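Side-chain contacts in amidase, hydantoinase/carbamoylase family (Burkholderia vietnamiensis, PDB 5I4M), which probably hydrolyses N-carbamoyl-L-amino acids to the free amino acids at a two-zinc centre: residues A[57-62]-A[103-108]; A[64-69]-A[115-120]. All coordinates share one frame; numbering follows the deposited sequence.

Contact 1. Residues A[57-62]-A[103-108]; sequences DLDKAA and SHADSQ. With ZN (zinc ion), chain C.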
loop_
_atom_site.group_PDB
_atom_site.type_symbol
_atom_site.label_atom_id
_atom_site.label_comp_id
_atom_site.label_asym_id
_atom_site.label_seq_id
_atom_site.Cartn_x
_atom_site.Cartn_y
_atom_site.Cartn_z
ATOM N N ASP A 57 16.291 -15.775 1.435
ATOM C CA ASP A 57 17.534 -16.330 1.964
ATOM C C ASP A 57 17.388 -16.762 3.418
ATOM O O ASP A 57 18.084 -17.687 3.863
ATOM C CB ASP A 57 18.671 -15.316 1.848
ATOM C CG ASP A 57 19.228 -15.227 0.454
ATOM O OD1 ASP A 57 18.825 -16.043 -0.405
ATOM O OD2 ASP A 57 20.086 -14.355 0.230
ATOM N N LEU A 58 16.520 -16.089 4.186
ATOM C CA LEU A 58 16.307 -16.489 5.577
ATOM C C LEU A 58 15.594 -17.836 5.659
ATOM O O LEU A 58 15.963 -18.691 6.471
ATOM C CB LEU A 58 15.524 -15.409 6.328
ATOM C CG LEU A 58 16.290 -14.091 6.494
ATOM C CD1 LEU A 58 15.377 -12.971 7.019
ATOM C CD2 LEU A 58 17.465 -14.294 7.431
ATOM N N ASP A 59 14.573 -18.041 4.825
ATOM C CA ASP A 59 13.928 -19.350 4.735
ATOM C C ASP A 59 14.943 -20.421 4.349
ATOM O O ASP A 59 14.966 -21.510 4.935
ATOM C CB ASP A 59 12.787 -19.277 3.713
ATOM C CG ASP A 59 11.840 -20.469 3.766
ATOM O OD1 ASP A 59 11.597 -21.004 4.869
ATOM O OD2 ASP A 59 11.302 -20.848 2.699
ATOM N N LYS A 60 15.815 -20.104 3.388
ATOM C CA LYS A 60 16.881 -21.019 2.982
ATOM C C LYS A 60 17.757 -21.412 4.161
ATOM O O LYS A 60 18.105 -22.587 4.313
ATOM C CB LYS A 60 17.743 -20.372 1.887
ATOM C CG LYS A 60 18.972 -21.186 1.490
ATOM C CD LYS A 60 19.906 -20.407 0.557
ATOM C CE LYS A 60 21.111 -21.240 0.107
ATOM N NZ LYS A 60 21.961 -21.621 1.274
ATOM N N ALA A 61 18.141 -20.440 4.995
ATOM C CA ALA A 61 19.041 -20.740 6.105
ATOM C C ALA A 61 18.370 -21.632 7.143
ATOM O O ALA A 61 19.008 -22.544 7.688
ATOM C CB ALA A 61 19.551 -19.444 6.745
ATOM N N ALA A 62 17.087 -21.403 7.430
ATOM C CA ALA A 62 16.403 -22.281 8.378
ATOM C C ALA A 62 16.326 -23.709 7.846
ATOM O O ALA A 62 16.553 -24.673 8.591
ATOM C CB ALA A 62 14.996 -21.761 8.695
ATOM N N SER A 103 5.688 -29.594 9.358
ATOM C CA SER A 103 4.972 -28.331 9.331
ATOM C C SER A 103 5.739 -27.397 8.406
ATOM O O SER A 103 6.344 -27.854 7.431
ATOM C CB SER A 103 4.837 -27.781 10.758
ATOM O OG SER A 103 3.785 -26.819 10.893
ATOM N N HIS A 104 5.748 -26.105 8.700
ATOM C CA HIS A 104 6.413 -25.145 7.835
ATOM C C HIS A 104 7.446 -24.343 8.610
ATOM O O HIS A 104 7.274 -24.050 9.794
ATOM C CB HIS A 104 5.403 -24.186 7.193
ATOM C CG HIS A 104 4.540 -23.457 8.178
ATOM N ND1 HIS A 104 4.771 -22.147 8.543
ATOM C CD2 HIS A 104 3.438 -23.848 8.858
ATOM C CE1 HIS A 104 3.853 -21.768 9.416
ATOM N NE2 HIS A 104 3.029 -22.779 9.618
ATOM N N ALA A 105 8.511 -23.968 7.920
ATOM C CA ALA A 105 9.518 -23.106 8.516
ATOM C C ALA A 105 9.370 -21.644 8.112
ATOM O O ALA A 105 10.006 -20.784 8.729
ATOM C CB ALA A 105 10.918 -23.603 8.138
ATOM N N ASP A 106 8.556 -21.344 7.098
ATOM C CA ASP A 106 8.357 -19.964 6.683
ATOM C C ASP A 106 7.386 -19.272 7.633
ATOM O O ASP A 106 6.610 -19.916 8.345
ATOM C CB ASP A 106 7.851 -19.900 5.235
ATOM C CG ASP A 106 6.467 -20.511 5.063
ATOM O OD1 ASP A 106 6.347 -21.747 5.197
ATOM O OD2 ASP A 106 5.509 -19.761 4.749
ATOM N N SER A 107 7.440 -17.939 7.649
ATOM C CA SER A 107 6.619 -17.161 8.563
ATOM C C SER A 107 5.942 -16.007 7.843
ATOM O O SER A 107 6.221 -15.702 6.681
ATOM C CB SER A 107 7.444 -16.592 9.730
ATOM O OG SER A 107 8.108 -15.404 9.328
ATOM N N GLN A 108 5.044 -15.366 8.578
ATOM C CA GLN A 108 4.493 -14.086 8.192
ATOM C C GLN A 108 5.532 -12.991 8.399
ATOM O O GLN A 108 6.515 -13.188 9.120
ATOM C CB GLN A 108 3.254 -13.795 9.031
ATOM C CG GLN A 108 2.149 -14.770 8.789
ATOM C CD GLN A 108 1.410 -14.419 7.521
ATOM O OE1 GLN A 108 1.444 -13.268 7.083
ATOM N NE2 GLN A 108 0.749 -15.404 6.916
HETATM ZN ZN ZN C . 1.178 -22.593 10.743
HETATM O O HOH W 1 0.414 -24.333 9.663
#
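The zinc-binding His-X-Asp motif of the M20 family, here His104-Ala105-Asp106 in the loop after strand 99-103, rests its outer side on the first turns of helix 57-72. Asp59 makes the approach: its CG lies anti to the backbone N (chi1 -166°), which swings the carboxylate toward the loop. Asp59 OD1 comes alongside the backbone at Ala105-Asp106, stopping 3.8 Å from Asp106 N, too far for a hydrogen bond, and 3.9 Å from Asp106 CB. The other oxygen, OD2, accepts the N-H of Leu55. One turn on, Ala62 turns its CB to that of Ala105, 4.5 Å away. The Asp106 carboxylate leads away from the helix and takes the backbone N-H groups of Glu149 and Glu150, one on each oxygen. On the inner side, His104 ND1 donates to Asp106 O at 2.9 Å; the acceptor lies within 4° of the imidazole plane and the N-H...O angle is 149°. His104 NE2, across the ring, binds the zinc ion of chain C at 2.2 Å. With one nitrogen tied to the loop's own backbone and the other to metal, the ring has little freedom to rotate, and polarisation through ND1 probably strengthens NE2 as a ligand.

Contact 2. Residues A[64-69]-A[115-120]; sequences DLIVGW and DGIYGV. With ZN (zinc ion), chain C; ZN (zinc ion), chain D; 3PG (3-phosphoglyceric acid), chain E.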
loop_
_atom_site.group_PDB
_atom_site.type_symbol
_atom_site.label_atom_id
_atom_site.label_comp_id
_atom_site.label_asym_id
_atom_site.label_seq_id
_atom_site.Cartn_x
_atom_site.Cartn_y
_atom_site.Cartn_z
ATOM N N ASP A 64 18.419 -25.105 5.602
ATOM C CA ASP A 64 19.770 -25.662 5.651
ATOM C C ASP A 64 20.124 -26.132 7.057
ATOM O O ASP A 64 20.719 -27.205 7.240
ATOM C CB ASP A 64 20.799 -24.621 5.199
ATOM C CG ASP A 64 20.723 -24.288 3.718
ATOM O OD1 ASP A 64 20.005 -24.966 2.950
ATOM O OD2 ASP A 64 21.429 -23.334 3.317
ATOM N N LEU A 65 19.794 -25.323 8.059
ATOM C CA LEU A 65 20.190 -25.628 9.428
ATOM C C LEU A 65 19.512 -26.898 9.911
ATOM O O LEU A 65 20.160 -27.799 10.462
ATOM C CB LEU A 65 19.845 -24.450 10.335
ATOM C CG LEU A 65 20.135 -24.618 11.833
ATOM C CD1 LEU A 65 21.625 -24.759 12.107
ATOM C CD2 LEU A 65 19.569 -23.443 12.616
ATOM N N ILE A 66 18.207 -26.998 9.669
ATOM C CA ILE A 66 17.436 -28.142 10.137
ATOM C C ILE A 66 17.826 -29.404 9.377
ATOM O O ILE A 66 17.968 -30.478 9.973
ATOM C CB ILE A 66 15.937 -27.817 10.022
ATOM C CG1 ILE A 66 15.615 -26.631 10.943
ATOM C CG2 ILE A 66 15.084 -29.037 10.371
ATOM C CD1 ILE A 66 14.287 -25.949 10.662
ATOM N N VAL A 67 18.025 -29.297 8.059
ATOM C CA VAL A 67 18.527 -30.439 7.290
ATOM C C VAL A 67 19.840 -30.949 7.876
ATOM O O VAL A 67 20.044 -32.163 8.017
ATOM C CB VAL A 67 18.673 -30.062 5.803
ATOM C CG1 VAL A 67 19.565 -31.055 5.073
ATOM C CG2 VAL A 67 17.291 -29.991 5.153
ATOM N N GLY A 68 20.748 -30.038 8.234
ATOM C CA GLY A 68 21.996 -30.467 8.856
ATOM C C GLY A 68 21.778 -31.211 10.162
ATOM O O GLY A 68 22.418 -32.238 10.420
ATOM N N TRP A 69 20.872 -30.704 11.004
ATOM C CA TRP A 69 20.556 -31.388 12.253
ATOM C C TRP A 69 19.956 -32.761 11.991
ATOM O O TRP A 69 20.288 -33.737 12.676
ATOM C CB TRP A 69 19.575 -30.555 13.078
ATOM C CG TRP A 69 20.146 -29.304 13.671
ATOM C CD1 TRP A 69 21.469 -28.991 13.827
ATOM C CD2 TRP A 69 19.402 -28.177 14.163
ATOM N NE1 TRP A 69 21.593 -27.747 14.405
ATOM C CE2 TRP A 69 20.339 -27.230 14.624
ATOM C CE3 TRP A 69 18.039 -27.887 14.272
ATOM C CZ2 TRP A 69 19.954 -26.016 15.185
ATOM C CZ3 TRP A 69 17.658 -26.685 14.829
ATOM C CH2 TRP A 69 18.616 -25.761 15.279
ATOM N N ASP A 115 4.696 -20.499 15.304
ATOM C CA ASP A 115 3.810 -20.919 14.215
ATOM C C ASP A 115 4.616 -21.684 13.174
ATOM O O ASP A 115 5.629 -21.186 12.672
ATOM C CB ASP A 115 3.135 -19.678 13.619
ATOM C CG ASP A 115 2.244 -19.969 12.421
ATOM O OD1 ASP A 115 1.988 -21.148 12.076
ATOM O OD2 ASP A 115 1.753 -18.964 11.838
ATOM N N GLY A 116 4.208 -22.924 12.908
ATOM C CA GLY A 116 4.919 -23.760 11.955
ATOM C C GLY A 116 6.222 -24.373 12.443
ATOM O O GLY A 116 6.402 -25.595 12.387
ATOM N N ILE A 117 7.159 -23.545 12.898
ATOM C CA ILE A 117 8.481 -24.083 13.209
ATOM C C ILE A 117 8.412 -25.061 14.383
ATOM O O ILE A 117 9.191 -26.020 14.448
ATOM C CB ILE A 117 9.482 -22.931 13.461
ATOM C CG1 ILE A 117 10.898 -23.475 13.708
ATOM C CG2 ILE A 117 9.029 -22.066 14.628
ATOM C CD1 ILE A 117 11.508 -24.198 12.510
ATOM N N TYR A 118 7.477 -24.861 15.313
ATOM C CA TYR A 118 7.314 -25.813 16.414
ATOM C C TYR A 118 7.038 -27.221 15.889
ATOM O O TYR A 118 7.627 -28.198 16.364
ATOM C CB TYR A 118 6.188 -25.334 17.330
ATOM C CG TYR A 118 5.755 -26.276 18.443
ATOM C CD1 TYR A 118 6.681 -27.010 19.187
ATOM C CD2 TYR A 118 4.409 -26.391 18.776
ATOM C CE1 TYR A 118 6.261 -27.844 20.215
ATOM C CE2 TYR A 118 3.986 -27.223 19.795
ATOM C CZ TYR A 118 4.917 -27.939 20.516
ATOM O OH TYR A 118 4.478 -28.764 21.530
ATOM N N GLY A 119 6.167 -27.348 14.887
ATOM C CA GLY A 119 5.862 -28.677 14.367
ATOM C C GLY A 119 7.045 -29.327 13.672
ATOM O O GLY A 119 7.226 -30.547 13.747
ATOM N N VAL A 120 7.864 -28.527 12.989
ATOM C CA VAL A 120 9.069 -29.064 12.371
ATOM C C VAL A 120 10.051 -29.514 13.442
ATOM O O VAL A 120 10.547 -30.646 13.420
ATOM C CB VAL A 120 9.708 -28.023 11.430
ATOM C CG1 VAL A 120 11.052 -28.540 10.907
ATOM C CG2 VAL A 120 8.765 -27.706 10.258
HETATM ZN ZN ZN C . 1.178 -22.593 10.743
HETATM ZN ZN ZN D . 0.798 -18.807 10.067
HETATM C C1 3PG E . -3.974 -19.715 7.354
HETATM O O1 3PG E . -4.006 -18.473 7.282
HETATM O O2 3PG E . -4.781 -20.373 8.046
HETATM C C2 3PG E . -2.916 -20.433 6.567
HETATM O O3 3PG E . -3.295 -21.806 6.362
HETATM C C3 3PG E . -1.627 -20.384 7.354
HETATM O O1P 3PG E . -1.788 -21.117 8.570
HETATM P P 3PG E . -0.702 -20.910 9.778
HETATM O O2P 3PG E . 0.663 -20.946 9.134
HETATM O O3P 3PG E . -1.047 -19.538 10.341
HETATM O O4P 3PG E . -0.967 -22.105 10.711
HETATM O O HOH W 1 0.414 -24.333 9.663
#
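Ile66 runs CG1 anti to its carbonyl carbon and extends it through chi2 of 164°, while Ile117 holds CG1 anti to its backbone N and folds CD1 back with chi2 of 64°; Ile66 CD1 and Ile117 CD1 thereby meet at 3.8 Å. This is the helix-to-helix packing of the M20 catalytic domain, where the outer helix 57-72 lies against the start of helix 117-132. Ile66 also spans to the next turn of its partner, touching Val120 CG1 with CG2 at 4.1 Å and with CD1 at 4.2 Å. The contact is wholly apolar and buried, with the branched chains slanting across one another. Helix 29-39 adds Leu36 and Val39 against Ile117, and Met87 of strand 85-89 packs on Ile66. On the same helix as Ile66, Leu65 CG sits over one face of the Trp69 ring near its rim, and Trp69 makes a cation-pi contact with Arg128. At the other end of the inner segment, Gly116, with a positive phi of 77°, occupies the N-cap position and turns the chain from the metal site into the helix. Immediately before it, Asp115 bridges the two metals: OD1 binds the zinc ion of chain C at 2.1 Å, and OD2 binds that of chain D at 2.0 Å.

Contacts 1 and 2 lie side by side, their centres about 8 Å apart, and successive turns of helix 57-72 serve both. Their inner segments converge on the zinc ion of chain C: His104 NE2 and Asp115 OD1 stand 3.1 Å apart as fellow ligands, joined by His211, one water and the phosphate of 3-phosphoglyceric acid. Asp115 continues to the second zinc ion, 3.9 Å from the first and also bound by Glu150 and His403. Phosphate oxygen O2P bridges both metals, at 2.4 Å from zinc of chain C and 2.3 Å from zinc of chain D. Away from the metals, Val120 CG2 packs 3.6 Å from Ser103 C, joining segments 103-108 and 115-120.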